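Local coordinates for protein SusD homolog (Bacteroides thetaiotaomicron VPI-5482, PDB 3FDH) that probably binds glycans at the cell surface as a SusD/RagB-family protein, presumably handing them to a partner outer-membrane transporter, at residues A[39-44]-A[76-81]; A[247-252]-A[425-430]; A[333-338]-A[357-362]; A[402-407]-A[413-418]. All blocks are in the same frame, centred on the assembly; numbering follows the deposited sequence.

Contact 1 (A[39-44]-A[76-81]); sequences GDINTY and NNSWNG
Direct packing between Asp40 and Ser78 is slight and involves only a few atoms. Ser78 OG lies over the root of the aspartate, 3.3 Å from Asp40 CB, while Ser78 CB meets the end of a neighbouring side chain at Ile41 CD1, 3.9 Å away. With CG1 beside its backbone N (chi1 -66°), Ile41 brings its long branch round to the serine although its CB does not head that way. No hydrogen bond joins the two segments directly.

Water does most of the polar work. One molecule accepts from Ser78 N at 3.0 Å and sits 2.7 Å from Asp40 OD2, to which it probably donates. A second water donates to the same Asp40 OD2 at 2.6 Å and accepts a hydrogen bond from Asn77 ND2. A third accepts from Asp40 N at 3.2 Å and also bonds Ser78 OG. The carboxylate of Asp40 thus reaches a first-turn amide of helix 76-95 through water, and the partial positive charge of that helix start is likely to help hold it there.

Around this junction Ile41 also rests on Phe75, and Trp79 NE1 turns off to Asp470. What results is a water-bridged meeting of two helix N-termini, those of 40-48 and 76-95, within the largely helical SusD-like fold.

Contact 2 (A[247-252]-A[425-430]); sequences NINPFY and WGASGE
The ring of Phe251 takes the carbonyl oxygen of Gly426 on one face, 3.7 Å above the plane and over the centre, so that the oxygen is roughly equally far from all six ring carbons. Ala427 meets the same ring obliquely, with its CA 3.8 Å from Phe251 CD2 and its methyl almost as near. The Tyr252 ring has Ile248 CD1 and Asn249 O in plane at its edge. Phe251 also meets the ring of Phe261 and packs on Asn42 and Ser46 of helix 40-48.

Asn249 supplies the polar half. Its CG stands anti to the backbone N (chi1 165°), which puts the amide between the loop and the new helix. ND2 donates to Ala427 O at 2.9 Å, nearly straight at 178°, with the acceptor in the amide plane; its other proton goes to Ala328 O. Asn249 is also the N-cap residue, its OD1 accepting from Tyr252 N at 2.9 Å and more weakly from Phe251 N. With both ends engaged, the amide can hardly flip. Cut back to alanine, this position is likely to leave Ala427 O and Ala328 O without their donor and the first amides of helix 250-258 uncapped.

One buried amide thus ties the start of a helix to the 425-430 loop, while Phe251 packs beside it with the Gly426 carbonyl oxygen over its face.

Contact 3 (A[333-338]-A[357-362]); sequences MSYHEL and LKEAVV
Tyr335 and Glu359 reach across between two consecutive helices, 335-348 and 354-379, packed against each other in a way consistent with the TPR-like helical scaffold of the SusD family. Tyr335 has the most surface buried here. Its CG lies anti to the backbone N (chi1 173°), which sends the ring across to the other helix, and its hydroxyl donates to Glu359 OE2 at a modelled 2.4 Å, too short to trust as a length. Glu359 OE2 comes in at the ring edge, in its plane, while the carboxylate is turned 89° to the ring. A bend at chi2 (75°) turns the carboxylate toward the hydroxyl.

His336 and Ala360 fill the second half, where the helices come close: their CA atoms are only 4.6 Å apart. His336 CB rests against Ala360 O at 3.5 Å, and Ala360 CB faces His336 O at 3.9 Å in return. The small methyl suits so close a backbone approach.

The imidazole itself leaves this interface. Its NE2 turns to the carboxylate of Glu430, which also takes the hydroxyl of Ser334, so one acid grips both residues at the helix start. Ser334 is the N-cap, its OG accepting from Glu337 N at 3.0 Å. That same Ser334 OG sits 3.1 Å above the plane of the His336 ring, over its centre.

Contact 4 (A[402-407]-A[413-418]); sequences DVVKAK and LQETMI
Glu415 runs out toward Lys407 and Val404 with CG anti to its backbone N (chi1 -178°), then bends at chi2 (61°) to lay its carboxylate between the two. Val404 holds CG1 likewise opposite its own N, pointing that methyl at the acid. The carboxylate divides its contacts: OE2 touches Val404 CG1 at 3.5 Å, and OE1 lies 3.5 Å from Lys407 CB. The shaft of the glutamate packs too, with Glu415 CB 3.8 Å from the carbonyl oxygen of Lys407.

No hydrogen bond or salt bridge spans the segments. Lys407 starts toward the glutamate but carries its amine past it, leaving NZ 6.0 Å from Glu415 OE1, and the ammonium makes a cation-pi contact with Tyr274. The hydroxyl of that tyrosine bonds Glu415 OE1, while Gln419 NE2 serves OE2. Each oxygen of the buried acid therefore has a partner, and the nearby positive charge would probably help it stay ionised. With a leucine in place of Glu415, the hydroxyl of Tyr274 and the amide of Gln419 would probably lose their acceptors, and Lys407 the opposite charge beside it.

Val404 also packs on Leu357 of helix 354-379, and Thr416 covers that leucine from the second helix. Helix 393-410 has a wider, pi-type turn at 402-404, which includes Val404. The contact thus joins two successive helices, 393-410 and 412-423, close to the very short turn that links them, consistent with the TPR-like helical scaffold of the SusD family.

How the contacts relate
The four contacts form a chain of neighbours across the molecule, from contact 1 to contact 4, whose centres lie about 33 Å apart. Contact 1 reaches contact 2 through Asn42, whose ND2 packs 3.7 Å from Phe251 CD1 and whose OD1 accepts from the amides of Ala431 and Thr432, just past the 425-430 loop. Glu430 carries that loop on to contact 3, its OE1 2.6 Å from His336 NE2 and its OE2 2.6 Å from Ser334 OG. Leu357 then bridges to contact 4, its CD1 lying 3.7 Å from Thr416 CA. Contacts 3 and 4 both fall within the sequence span between the segments of contact 2.

Contact 1 (A[39-44]-A[76-81])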
loop_
_atom_site.group_PDB
_atom_site.type_symbol
_atom_site.label_atom_id
_atom_site.label_comp_id
_atom_site.label_asym_id
_atom_site.label_seq_id
_atom_site.Cartn_x
_atom_site.Cartn_y
_atom_site.Cartn_z
ATOM N N GLY A 39 0.707 -6.332 -5.663
ATOM C CA GLY A 39 1.389 -7.581 -6.038
ATOM C C GLY A 39 2.471 -7.951 -5.039
ATOM O O GLY A 39 2.330 -7.730 -3.847
ATOM N N ASP A 40 3.612 -8.395 -5.545
ATOM C CA ASP A 40 4.703 -8.828 -4.663
ATOM C C ASP A 40 5.194 -7.739 -3.732
ATOM O O ASP A 40 5.568 -8.024 -2.642
ATOM C CB ASP A 40 5.928 -9.308 -5.446
ATOM C CG ASP A 40 5.683 -10.561 -6.294
ATOM O OD1 ASP A 40 4.728 -11.296 -6.030
ATOM O OD2 ASP A 40 6.486 -10.785 -7.242
ATOM N N ILE A 41 5.176 -6.487 -4.163
ATOM C CA ILE A 41 5.649 -5.395 -3.294
ATOM C C ILE A 41 4.854 -5.434 -1.990
ATOM O O ILE A 41 5.413 -5.362 -0.891
ATOM C CB ILE A 41 5.488 -4.007 -3.946
ATOM C CG1 ILE A 41 6.404 -3.871 -5.167
ATOM C CG2 ILE A 41 5.851 -2.891 -2.960
ATOM C CD1 ILE A 41 7.821 -4.120 -4.879
ATOM N N ASN A 42 3.548 -5.616 -2.145
ATOM C CA ASN A 42 2.576 -5.621 -1.033
ATOM C C ASN A 42 2.697 -6.904 -0.224
ATOM O O ASN A 42 2.583 -6.915 1.008
ATOM C CB ASN A 42 1.132 -5.492 -1.528
ATOM C CG ASN A 42 0.096 -5.451 -0.392
ATOM O OD1 ASN A 42 -0.008 -4.438 0.322
ATOM N ND2 ASN A 42 -0.770 -6.494 -0.300
ATOM N N THR A 43 2.935 -7.982 -0.957
ATOM C CA THR A 43 3.060 -9.298 -0.344
ATOM C C THR A 43 4.204 -9.339 0.669
ATOM O O THR A 43 4.041 -9.775 1.832
ATOM C CB THR A 43 3.145 -10.386 -1.440
ATOM O OG1 THR A 43 1.869 -10.368 -2.153
ATOM C CG2 THR A 43 3.418 -11.787 -0.797
ATOM N N TYR A 44 5.353 -8.859 0.223
ATOM C CA TYR A 44 6.554 -8.840 1.066
ATOM C C TYR A 44 6.440 -7.795 2.157
ATOM O O TYR A 44 6.813 -8.028 3.312
ATOM C CB TYR A 44 7.822 -8.704 0.225
ATOM C CG TYR A 44 8.203 -9.961 -0.505
ATOM C CD1 TYR A 44 7.451 -10.433 -1.597
ATOM C CD2 TYR A 44 9.331 -10.679 -0.145
ATOM C CE1 TYR A 44 7.831 -11.601 -2.292
ATOM C CE2 TYR A 44 9.713 -11.861 -0.816
ATOM C CZ TYR A 44 8.971 -12.307 -1.896
ATOM O OH TYR A 44 9.387 -13.460 -2.541
ATOM N N ASN A 76 12.434 -8.749 -9.076
ATOM C CA ASN A 76 12.695 -8.503 -10.509
ATOM C C ASN A 76 11.424 -8.328 -11.320
ATOM O O ASN A 76 11.291 -7.412 -12.136
ATOM C CB ASN A 76 13.532 -9.597 -11.146
ATOM C CG ASN A 76 14.129 -9.146 -12.468
ATOM O OD1 ASN A 76 14.700 -8.065 -12.556
ATOM N ND2 ASN A 76 13.971 -9.954 -13.504
ATOM N N ASN A 77 10.466 -9.209 -11.082
ATOM C CA ASN A 77 9.188 -9.126 -11.786
ATOM C C ASN A 77 8.439 -7.835 -11.481
ATOM O O ASN A 77 7.926 -7.159 -12.390
ATOM C CB ASN A 77 8.286 -10.306 -11.460
ATOM C CG ASN A 77 8.724 -11.580 -12.128
ATOM O OD1 ASN A 77 9.479 -11.566 -13.103
ATOM N ND2 ASN A 77 8.244 -12.711 -11.602
ATOM N N SER A 78 8.390 -7.492 -10.195
ATOM C CA SER A 78 7.706 -6.282 -9.758
ATOM C C SER A 78 8.352 -5.072 -10.370
ATOM O O SER A 78 7.704 -4.166 -10.847
ATOM C CB SER A 78 7.748 -6.131 -8.254
ATOM O OG SER A 78 6.981 -7.160 -7.675
ATOM N N TRP A 79 9.673 -5.074 -10.291
ATOM C CA TRP A 79 10.532 -4.035 -10.881
ATOM C C TRP A 79 10.229 -3.845 -12.377
ATOM O O TRP A 79 9.937 -2.759 -12.874
ATOM C CB TRP A 79 11.997 -4.444 -10.662
ATOM C CG TRP A 79 13.042 -3.690 -11.405
ATOM C CD1 TRP A 79 13.544 -4.010 -12.625
ATOM C CD2 TRP A 79 13.784 -2.534 -10.956
ATOM N NE1 TRP A 79 14.536 -3.122 -12.979
ATOM C CE2 TRP A 79 14.695 -2.206 -11.972
ATOM C CE3 TRP A 79 13.766 -1.752 -9.795
ATOM C CZ2 TRP A 79 15.570 -1.115 -11.870
ATOM C CZ3 TRP A 79 14.638 -0.669 -9.701
ATOM C CH2 TRP A 79 15.521 -0.370 -10.719
ATOM N N ASN A 80 10.340 -4.926 -13.107
ATOM C CA ASN A 80 10.051 -4.872 -14.550
ATOM C C ASN A 80 8.639 -4.390 -14.833
ATOM O O ASN A 80 8.390 -3.614 -15.744
ATOM C CB ASN A 80 10.261 -6.235 -15.185
ATOM C CG ASN A 80 11.719 -6.599 -15.281
ATOM O OD1 ASN A 80 12.585 -5.725 -15.418
ATOM N ND2 ASN A 80 12.005 -7.894 -15.234
ATOM N N GLY A 81 7.719 -4.806 -13.985
ATOM C CA GLY A 81 6.297 -4.469 -14.161
ATOM C C GLY A 81 5.986 -2.995 -13.940
ATOM O O GLY A 81 5.212 -2.385 -14.678
HETATM O O HOH W 1 8.736 -9.610 -8.042
HETATM O O HOH W 2 4.298 -7.978 -8.654
HETATM O O HOH W 3 6.257 -12.208 -9.452
#

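Contact 2 (A[247-252]-A[425-430])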
loop_
_atom_site.group_PDB
_atom_site.type_symbol
_atom_site.label_atom_id
_atom_site.label_comp_id
_atom_site.label_asym_id
_atom_site.label_seq_id
_atom_site.Cartn_x
_atom_site.Cartn_y
_atom_site.Cartn_z
ATOM N N ASN A 247 -11.946 -13.133 -11.917
ATOM C CA ASN A 247 -10.884 -12.137 -11.977
ATOM C C ASN A 247 -10.583 -11.712 -10.547
ATOM O O ASN A 247 -11.276 -10.877 -9.997
ATOM C CB ASN A 247 -11.364 -10.950 -12.770
ATOM C CG ASN A 247 -10.246 -10.055 -13.161
ATOM O OD1 ASN A 247 -9.107 -10.512 -13.254
ATOM N ND2 ASN A 247 -10.548 -8.772 -13.413
ATOM N N ILE A 248 -9.541 -12.293 -9.976
ATOM C CA ILE A 248 -9.330 -12.177 -8.531
ATOM C C ILE A 248 -8.413 -11.103 -7.977
ATOM O O ILE A 248 -7.542 -10.567 -8.636
ATOM C CB ILE A 248 -8.913 -13.547 -7.968
ATOM C CG1 ILE A 248 -7.462 -13.867 -8.308
ATOM C CG2 ILE A 248 -9.881 -14.635 -8.470
ATOM C CD1 ILE A 248 -7.060 -15.346 -8.018
ATOM N N ASN A 249 -8.690 -10.808 -6.716
ATOM C CA ASN A 249 -7.923 -9.867 -5.891
ATOM C C ASN A 249 -6.517 -10.447 -5.735
ATOM O O ASN A 249 -6.365 -11.652 -5.517
ATOM C CB ASN A 249 -8.649 -9.671 -4.540
ATOM C CG ASN A 249 -7.792 -9.009 -3.488
ATOM O OD1 ASN A 249 -6.790 -9.558 -3.067
ATOM N ND2 ASN A 249 -8.231 -7.832 -3.012
ATOM N N PRO A 250 -5.481 -9.594 -5.809
ATOM C CA PRO A 250 -4.099 -10.068 -5.841
ATOM C C PRO A 250 -3.507 -10.619 -4.551
ATOM O O PRO A 250 -2.609 -11.468 -4.598
ATOM C CB PRO A 250 -3.338 -8.845 -6.332
ATOM C CG PRO A 250 -4.151 -7.684 -5.846
ATOM C CD PRO A 250 -5.568 -8.146 -6.067
ATOM N N PHE A 251 -3.998 -10.100 -3.437
ATOM C CA PHE A 251 -3.646 -10.550 -2.096
ATOM C C PHE A 251 -4.263 -11.963 -1.932
ATOM O O PHE A 251 -3.598 -12.940 -1.560
ATOM C CB PHE A 251 -4.172 -9.557 -1.047
ATOM C CG PHE A 251 -3.792 -9.910 0.367
ATOM C CD1 PHE A 251 -2.556 -9.575 0.866
ATOM C CD2 PHE A 251 -4.664 -10.588 1.188
ATOM C CE1 PHE A 251 -2.182 -9.909 2.153
ATOM C CE2 PHE A 251 -4.293 -10.938 2.456
ATOM C CZ PHE A 251 -3.058 -10.587 2.960
ATOM N N TYR A 252 -5.552 -12.045 -2.226
ATOM C CA TYR A 252 -6.241 -13.327 -2.259
ATOM C C TYR A 252 -5.496 -14.291 -3.192
ATOM O O TYR A 252 -5.306 -15.489 -2.895
ATOM C CB TYR A 252 -7.702 -13.141 -2.727
ATOM C CG TYR A 252 -8.373 -14.433 -3.122
ATOM C CD1 TYR A 252 -8.208 -14.970 -4.395
ATOM C CD2 TYR A 252 -9.191 -15.105 -2.233
ATOM C CE1 TYR A 252 -8.819 -16.159 -4.742
ATOM C CE2 TYR A 252 -9.799 -16.278 -2.570
ATOM C CZ TYR A 252 -9.609 -16.807 -3.817
ATOM O OH TYR A 252 -10.245 -17.967 -4.154
ATOM N N TRP A 425 -4.103 -2.747 7.474
ATOM C CA TRP A 425 -4.045 -4.226 7.440
ATOM C C TRP A 425 -5.313 -4.694 6.727
ATOM O O TRP A 425 -6.417 -4.316 7.069
ATOM C CB TRP A 425 -4.092 -4.769 8.861
ATOM C CG TRP A 425 -4.205 -6.231 8.981
ATOM C CD1 TRP A 425 -3.455 -7.162 8.317
ATOM C CD2 TRP A 425 -5.041 -6.960 9.880
ATOM N NE1 TRP A 425 -3.786 -8.435 8.709
ATOM C CE2 TRP A 425 -4.787 -8.342 9.652
ATOM C CE3 TRP A 425 -6.000 -6.591 10.856
ATOM C CZ2 TRP A 425 -5.417 -9.332 10.371
ATOM C CZ3 TRP A 425 -6.659 -7.582 11.521
ATOM C CH2 TRP A 425 -6.345 -8.944 11.304
ATOM N N GLY A 426 -5.133 -5.548 5.754
ATOM C CA GLY A 426 -6.210 -6.107 4.972
ATOM C C GLY A 426 -5.836 -6.778 3.667
ATOM O O GLY A 426 -4.676 -7.209 3.474
ATOM N N ALA A 427 -6.817 -6.828 2.782
ATOM C CA ALA A 427 -6.703 -7.404 1.421
ATOM C C ALA A 427 -6.693 -6.289 0.393
ATOM O O ALA A 427 -6.817 -6.513 -0.831
ATOM C CB ALA A 427 -7.930 -8.367 1.155
ATOM N N SER A 428 -6.558 -5.065 0.889
ATOM C CA SER A 428 -6.668 -3.842 0.063
ATOM C C SER A 428 -5.416 -3.371 -0.674
ATOM O O SER A 428 -5.480 -2.418 -1.467
ATOM C CB SER A 428 -7.240 -2.670 0.886
ATOM O OG SER A 428 -8.482 -3.013 1.483
ATOM N N GLY A 429 -4.291 -4.017 -0.389
ATOM C CA GLY A 429 -2.997 -3.648 -0.969
ATOM C C GLY A 429 -2.313 -2.508 -0.237
ATOM O O GLY A 429 -1.477 -1.827 -0.807
ATOM N N GLU A 430 -2.643 -2.311 1.038
ATOM C CA GLU A 430 -2.103 -1.151 1.820
ATOM C C GLU A 430 -0.811 -1.363 2.607
ATOM O O GLU A 430 -0.266 -0.417 3.209
ATOM C CB GLU A 430 -3.203 -0.568 2.719
ATOM C CG GLU A 430 -4.343 0.033 1.921
ATOM C CD GLU A 430 -5.346 0.788 2.781
ATOM O OE1 GLU A 430 -6.001 0.152 3.642
ATOM O OE2 GLU A 430 -5.484 2.021 2.580
#

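Contact 3 (A[333-338]-A[357-362])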
loop_
_atom_site.group_PDB
_atom_site.type_symbol
_atom_site.label_atom_id
_atom_site.label_comp_id
_atom_site.label_asym_id
_atom_site.label_seq_id
_atom_site.Cartn_x
_atom_site.Cartn_y
_atom_site.Cartn_z
HETATM N N MSE A 333 -5.498 4.210 -3.224
HETATM C CA MSE A 333 -5.412 5.140 -2.103
HETATM C C MSE A 333 -6.765 5.255 -1.480
HETATM O O MSE A 333 -7.750 5.599 -2.161
HETATM C CB MSE A 333 -4.829 6.501 -2.499
HETATM C CG MSE A 333 -4.400 7.313 -1.239
HETATM SE SE MSE A 333 -3.989 9.186 -1.568
HETATM C CE MSE A 333 -4.008 9.734 0.291
ATOM N N SER A 334 -6.803 4.905 -0.193
ATOM C CA SER A 334 -8.049 4.889 0.570
ATOM C C SER A 334 -8.440 6.194 1.228
ATOM O O SER A 334 -7.632 7.084 1.501
ATOM C CB SER A 334 -8.003 3.802 1.613
ATOM O OG SER A 334 -7.022 4.083 2.592
ATOM N N TYR A 335 -9.747 6.288 1.476
ATOM C CA TYR A 335 -10.256 7.418 2.189
ATOM C C TYR A 335 -9.673 7.421 3.591
ATOM O O TYR A 335 -9.283 8.469 4.112
ATOM C CB TYR A 335 -11.773 7.385 2.245
ATOM C CG TYR A 335 -12.414 8.450 3.120
ATOM C CD1 TYR A 335 -12.330 9.797 2.821
ATOM C CD2 TYR A 335 -13.148 8.085 4.251
ATOM C CE1 TYR A 335 -12.916 10.744 3.647
ATOM C CE2 TYR A 335 -13.760 9.022 5.052
ATOM C CZ TYR A 335 -13.647 10.337 4.757
ATOM O OH TYR A 335 -14.295 11.243 5.580
ATOM N N HIS A 336 -9.538 6.235 4.178
ATOM C CA HIS A 336 -9.012 6.160 5.552
ATOM C C HIS A 336 -7.587 6.651 5.579
ATOM O O HIS A 336 -7.215 7.369 6.493
ATOM C CB HIS A 336 -9.195 4.804 6.304
ATOM C CG HIS A 336 -8.765 3.590 5.554
ATOM N ND1 HIS A 336 -9.598 2.938 4.655
ATOM C CD2 HIS A 336 -7.607 2.880 5.595
ATOM C CE1 HIS A 336 -8.949 1.892 4.162
ATOM N NE2 HIS A 336 -7.734 1.851 4.700
ATOM N N GLU A 337 -6.802 6.269 4.580
ATOM C CA GLU A 337 -5.409 6.738 4.524
ATOM C C GLU A 337 -5.392 8.263 4.474
ATOM O O GLU A 337 -4.591 8.928 5.128
ATOM C CB GLU A 337 -4.621 6.194 3.318
ATOM C CG GLU A 337 -3.280 6.853 3.228
ATOM C CD GLU A 337 -2.459 6.525 1.994
ATOM O OE1 GLU A 337 -2.734 5.566 1.234
ATOM O OE2 GLU A 337 -1.541 7.300 1.752
ATOM N N LEU A 338 -6.305 8.827 3.718
ATOM C CA LEU A 338 -6.319 10.292 3.569
ATOM C C LEU A 338 -6.662 10.961 4.907
ATOM O O LEU A 338 -6.150 12.020 5.277
ATOM C CB LEU A 338 -7.311 10.704 2.476
ATOM C CG LEU A 338 -7.307 12.169 2.083
ATOM C CD1 LEU A 338 -6.095 12.482 1.244
ATOM C CD2 LEU A 338 -8.644 12.497 1.355
ATOM N N LEU A 357 -9.154 11.733 13.261
ATOM C CA LEU A 357 -8.741 10.388 13.620
ATOM C C LEU A 357 -9.948 9.482 13.703
ATOM O O LEU A 357 -9.901 8.328 13.301
ATOM C CB LEU A 357 -7.982 10.363 14.958
ATOM C CG LEU A 357 -7.402 9.004 15.373
ATOM C CD1 LEU A 357 -6.318 8.408 14.406
ATOM C CD2 LEU A 357 -6.800 9.124 16.813
ATOM N N LYS A 358 -11.057 10.011 14.186
ATOM C CA LYS A 358 -12.235 9.156 14.334
ATOM C C LYS A 358 -12.730 8.743 12.961
ATOM O O LYS A 358 -13.131 7.602 12.714
ATOM C CB LYS A 358 -13.359 9.832 15.105
ATOM C CG LYS A 358 -14.575 8.931 15.274
ATOM C CD LYS A 358 -15.637 9.562 16.134
ATOM C CE LYS A 358 -16.720 8.552 16.503
ATOM N NZ LYS A 358 -17.819 9.090 17.381
ATOM N N GLU A 359 -12.705 9.698 12.065
ATOM C CA GLU A 359 -13.180 9.466 10.705
ATOM C C GLU A 359 -12.323 8.390 10.047
ATOM O O GLU A 359 -12.825 7.482 9.349
ATOM C CB GLU A 359 -13.123 10.769 9.906
ATOM C CG GLU A 359 -13.677 10.705 8.512
ATOM C CD GLU A 359 -15.191 10.682 8.460
ATOM O OE1 GLU A 359 -15.817 10.773 9.536
ATOM O OE2 GLU A 359 -15.753 10.527 7.350
ATOM N N ALA A 360 -11.028 8.439 10.352
ATOM C CA ALA A 360 -10.054 7.517 9.778
ATOM C C ALA A 360 -10.204 6.099 10.349
ATOM O O ALA A 360 -10.230 5.119 9.631
ATOM C CB ALA A 360 -8.610 8.043 10.020
ATOM N N VAL A 361 -10.351 6.020 11.656
ATOM C CA VAL A 361 -10.534 4.731 12.353
ATOM C C VAL A 361 -11.841 4.064 11.924
ATOM O O VAL A 361 -11.864 2.863 11.630
ATOM C CB VAL A 361 -10.559 4.895 13.921
ATOM C CG1 VAL A 361 -10.951 3.607 14.613
ATOM C CG2 VAL A 361 -9.224 5.417 14.407
ATOM N N VAL A 362 -12.918 4.828 11.877
ATOM C CA VAL A 362 -14.210 4.268 11.487
ATOM C C VAL A 362 -14.110 3.782 10.029
ATOM O O VAL A 362 -14.450 2.648 9.739
ATOM C CB VAL A 362 -15.392 5.266 11.698
ATOM C CG1 VAL A 362 -16.706 4.751 11.087
ATOM C CG2 VAL A 362 -15.591 5.573 13.207
#

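Contact 4 (A[402-407]-A[413-418])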
loop_
_atom_site.group_PDB
_atom_site.type_symbol
_atom_site.label_atom_id
_atom_site.label_comp_id
_atom_site.label_asym_id
_atom_site.label_seq_id
_atom_site.Cartn_x
_atom_site.Cartn_y
_atom_site.Cartn_z
ATOM N N ASP A 402 -14.850 4.688 23.113
ATOM C CA ASP A 402 -14.643 3.876 24.313
ATOM C C ASP A 402 -13.188 3.552 24.563
ATOM O O ASP A 402 -12.783 3.381 25.704
ATOM C CB ASP A 402 -15.443 2.554 24.247
ATOM C CG ASP A 402 -16.929 2.719 24.599
ATOM O OD1 ASP A 402 -17.333 3.825 24.978
ATOM O OD2 ASP A 402 -17.690 1.725 24.502
ATOM N N VAL A 403 -12.398 3.520 23.497
ATOM C CA VAL A 403 -11.018 3.081 23.598
ATOM C C VAL A 403 -9.963 4.031 23.010
ATOM O O VAL A 403 -9.002 4.430 23.685
ATOM C CB VAL A 403 -10.852 1.698 22.899
ATOM C CG1 VAL A 403 -9.373 1.254 22.873
ATOM C CG2 VAL A 403 -11.762 0.649 23.557
ATOM N N VAL A 404 -10.166 4.410 21.761
ATOM C CA VAL A 404 -9.153 5.196 21.063
ATOM C C VAL A 404 -9.047 6.627 21.528
ATOM O O VAL A 404 -7.956 7.178 21.612
ATOM C CB VAL A 404 -9.315 5.164 19.503
ATOM C CG1 VAL A 404 -8.240 5.991 18.868
ATOM C CG2 VAL A 404 -9.260 3.725 18.940
ATOM N N LYS A 405 -10.178 7.207 21.897
ATOM C CA LYS A 405 -10.205 8.640 22.217
ATOM C C LYS A 405 -9.226 8.970 23.361
ATOM O O LYS A 405 -8.433 9.911 23.284
ATOM C CB LYS A 405 -11.650 9.087 22.535
ATOM C CG LYS A 405 -11.807 10.581 22.743
ATOM C CD LYS A 405 -13.160 10.960 23.339
ATOM C CE LYS A 405 -14.311 10.845 22.346
ATOM N NZ LYS A 405 -15.619 11.308 22.947
ATOM N N ALA A 406 -9.281 8.177 24.415
ATOM C CA ALA A 406 -8.424 8.414 25.576
ATOM C C ALA A 406 -6.941 8.228 25.229
ATOM O O ALA A 406 -6.100 8.987 25.688
ATOM C CB ALA A 406 -8.834 7.530 26.768
ATOM N N LYS A 407 -6.639 7.252 24.384
ATOM C CA LYS A 407 -5.255 6.958 24.001
ATOM C C LYS A 407 -4.729 8.079 23.136
ATOM O O LYS A 407 -3.558 8.473 23.227
ATOM C CB LYS A 407 -5.147 5.602 23.294
ATOM C CG LYS A 407 -5.390 4.439 24.238
ATOM C CD LYS A 407 -5.346 3.143 23.507
ATOM C CE LYS A 407 -5.754 1.924 24.362
ATOM N NZ LYS A 407 -4.838 1.595 25.495
ATOM N N LEU A 413 -0.017 11.921 18.304
ATOM C CA LEU A 413 0.677 11.399 17.128
ATOM C C LEU A 413 0.872 9.887 17.142
ATOM O O LEU A 413 0.615 9.193 16.154
ATOM C CB LEU A 413 2.036 12.080 16.925
ATOM C CG LEU A 413 2.784 11.642 15.654
ATOM C CD1 LEU A 413 1.987 11.906 14.377
ATOM C CD2 LEU A 413 4.157 12.329 15.631
ATOM N N GLN A 414 1.382 9.422 18.266
ATOM C CA GLN A 414 1.696 8.008 18.460
ATOM C C GLN A 414 0.485 7.169 18.152
ATOM O O GLN A 414 0.560 6.208 17.406
ATOM C CB GLN A 414 2.136 7.728 19.897
ATOM C CG GLN A 414 2.321 6.259 20.174
ATOM C CD GLN A 414 2.809 5.984 21.581
ATOM O OE1 GLN A 414 3.937 6.276 21.898
ATOM N NE2 GLN A 414 1.965 5.381 22.416
ATOM N N GLU A 415 -0.613 7.547 18.783
ATOM C CA GLU A 415 -1.900 6.844 18.657
ATOM C C GLU A 415 -2.438 6.889 17.231
ATOM O O GLU A 415 -2.946 5.905 16.695
ATOM C CB GLU A 415 -2.925 7.382 19.639
ATOM C CG GLU A 415 -4.243 6.646 19.562
ATOM C CD GLU A 415 -4.180 5.123 19.897
ATOM O OE1 GLU A 415 -3.216 4.615 20.526
ATOM O OE2 GLU A 415 -5.156 4.424 19.544
ATOM N N THR A 416 -2.308 8.054 16.625
ATOM C CA THR A 416 -2.701 8.254 15.246
ATOM C C THR A 416 -1.971 7.287 14.317
ATOM O O THR A 416 -2.575 6.661 13.469
ATOM C CB THR A 416 -2.503 9.738 14.782
ATOM O OG1 THR A 416 -3.378 10.586 15.559
ATOM C CG2 THR A 416 -2.780 9.917 13.222
HETATM N N MSE A 417 -0.678 7.094 14.506
HETATM C CA MSE A 417 0.054 6.287 13.566
HETATM C C MSE A 417 -0.166 4.793 13.833
HETATM O O MSE A 417 -0.139 3.969 12.895
HETATM C CB MSE A 417 1.511 6.660 13.626
HETATM C CG MSE A 417 1.807 8.147 13.335
HETATM SE SE MSE A 417 1.093 8.667 11.621
HETATM C CE MSE A 417 2.130 7.433 10.547
ATOM N N ILE A 418 -0.387 4.458 15.112
ATOM C CA ILE A 418 -0.766 3.067 15.488
ATOM C C ILE A 418 -2.085 2.711 14.795
ATOM O O ILE A 418 -2.246 1.633 14.217
ATOM C CB ILE A 418 -0.870 2.848 17.012
ATOM C CG1 ILE A 418 0.538 2.911 17.637
ATOM C CG2 ILE A 418 -1.478 1.487 17.282
ATOM C CD1 ILE A 418 0.601 2.908 19.210
#